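Local coordinates for protein interacting with Hsp90 1 (Saccharomyces cerevisiae, PDB 4CGU) that takes part in pre-rRNA processing and is required for the interaction of NOP58 with snoRNA, and is represented here by its C-terminal CS domain, at residues 136-140 and 141-145. Sequence-based numbering, arbitrary orientation.
Sequences IVVNA and ADIKI
Asn139 and Asp142 close a type I beta turn: Asp142 N donates to Asn139 O over a short 2.6 Å, with Ala140 and Ala141 at the two corners. The same carbonyl oxygen receives a second, weak bond from Ile143 N at 3.3 Å, so two successive amides converge on it. A water adds a further link, donating to both Ala140 O and Ile143 O. Asn139 suits the first position because its short side chain can reach forward to the amide two residues on. With CG anti to the backbone N (chi1 -169°), OD1 accepts from Ala141 N at 3.1 Å, the donor lying 38° out of the amide plane, which makes an Asx turn laid over the beta turn. The turn belongs to the connection that carries the CS-domain chain from strand 129-131 of one antiparallel sheet to strand 144-148 of the other. On its inner side Ile143, long enough to reach back across the bend, places CD1 4.0 Å from Val138 CG1, and Tyr115 packs against both residues. Ala140's methyl also packs on Tyr115, whereas the small Ala141 CB lies 3.3 Å from Asn139 OD1. Lys144 has the length to curl back, its NZ donating to Ala141 O at 2.8 Å in the carbonyl plane. The Asp142 carboxylate, turned 43° from the Asn139 amide, directs OD1 into a salt bridge with a basic side chain of another protein's chain.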
loop_
_atom_site.group_PDB
_atom_site.type_symbol
_atom_site.label_atom_id
_atom_site.label_comp_id
_atom_site.label_asym_id
_atom_site.label_seq_id
_atom_site.Cartn_x
_atom_site.Cartn_y
_atom_site.Cartn_z
ATOM N N ILE B 136 -9.636 9.799 9.666
ATOM C CA ILE B 136 -8.418 9.923 8.870
ATOM C C ILE B 136 -8.437 8.996 7.657
ATOM O O ILE B 136 -8.757 7.816 7.780
ATOM C CB ILE B 136 -7.170 9.612 9.724
ATOM C CG1 ILE B 136 -6.789 10.822 10.572
ATOM C CG2 ILE B 136 -5.993 9.213 8.857
ATOM C CD1 ILE B 136 -5.639 10.548 11.512
ATOM N N VAL B 137 -8.100 9.532 6.487
ATOM C CA VAL B 137 -7.924 8.687 5.310
ATOM C C VAL B 137 -6.633 7.886 5.456
ATOM O O VAL B 137 -5.564 8.441 5.701
ATOM C CB VAL B 137 -7.970 9.492 3.978
ATOM C CG1 VAL B 137 -9.279 10.256 3.878
ATOM C CG2 VAL B 137 -6.779 10.440 3.841
ATOM N N VAL B 138 -6.738 6.568 5.356
ATOM C CA VAL B 138 -5.568 5.726 5.544
ATOM C C VAL B 138 -5.198 4.991 4.268
ATOM O O VAL B 138 -5.967 4.183 3.755
ATOM C CB VAL B 138 -5.763 4.709 6.684
ATOM C CG1 VAL B 138 -4.516 3.837 6.835
ATOM C CG2 VAL B 138 -6.089 5.430 7.984
ATOM N N ASN B 139 -4.011 5.297 3.760
ATOM C CA ASN B 139 -3.436 4.581 2.636
ATOM C C ASN B 139 -2.262 3.754 3.145
ATOM O O ASN B 139 -1.242 4.310 3.556
ATOM C CB ASN B 139 -2.973 5.573 1.568
ATOM C CG ASN B 139 -2.600 4.903 0.260
ATOM O OD1 ASN B 139 -2.251 3.722 0.223
ATOM N ND2 ASN B 139 -2.661 5.666 -0.829
ATOM N N ALA B 140 -2.415 2.430 3.116
ATOM C CA ALA B 140 -1.410 1.509 3.652
ATOM C C ALA B 140 -0.037 1.715 3.037
ATOM O O ALA B 140 0.989 1.407 3.650
ATOM C CB ALA B 140 -1.856 0.059 3.466
ATOM N N ALA B 141 -0.022 2.235 1.815
ATOM C CA ALA B 141 1.222 2.569 1.144
ATOM C C ALA B 141 1.933 3.724 1.846
ATOM O O ALA B 141 3.154 3.827 1.790
ATOM C CB ALA B 141 0.955 2.917 -0.321
ATOM N N ASP B 142 1.163 4.582 2.514
ATOM C CA ASP B 142 1.705 5.803 3.112
ATOM C C ASP B 142 1.984 5.672 4.607
ATOM O O ASP B 142 2.486 6.609 5.231
ATOM C CB ASP B 142 0.763 6.987 2.875
ATOM C CG ASP B 142 0.614 7.331 1.403
ATOM O OD1 ASP B 142 1.501 6.948 0.612
ATOM O OD2 ASP B 142 -0.387 7.988 1.040
ATOM N N ILE B 143 1.647 4.523 5.183
ATOM C CA ILE B 143 1.973 4.275 6.582
ATOM C C ILE B 143 3.474 4.099 6.726
ATOM O O ILE B 143 4.036 3.112 6.259
ATOM C CB ILE B 143 1.257 3.028 7.126
ATOM C CG1 ILE B 143 -0.260 3.178 6.963
ATOM C CG2 ILE B 143 1.646 2.780 8.598
ATOM C CD1 ILE B 143 -1.046 1.950 7.380
ATOM N N LYS B 144 4.128 5.067 7.360
ATOM C CA LYS B 144 5.574 5.022 7.535
ATOM C C LYS B 144 5.921 4.608 8.953
ATOM O O LYS B 144 5.504 5.257 9.910
ATOM C CB LYS B 144 6.202 6.384 7.226
ATOM C CG LYS B 144 5.944 6.872 5.811
ATOM C CD LYS B 144 6.494 5.886 4.788
ATOM C CE LYS B 144 5.960 6.167 3.390
ATOM N NZ LYS B 144 5.514 4.905 2.723
ATOM N N ILE B 145 6.691 3.533 9.083
ATOM C CA ILE B 145 7.109 3.038 10.389
ATOM C C ILE B 145 8.631 2.989 10.513
ATOM O O ILE B 145 9.301 2.264 9.778
ATOM C CB ILE B 145 6.551 1.626 10.656
ATOM C CG1 ILE B 145 5.024 1.617 10.540
ATOM C CG2 ILE B 145 6.985 1.136 12.025
ATOM C CD1 ILE B 145 4.400 0.271 10.837
HETATM O O HOH W 1 3.625 1.348 4.247
#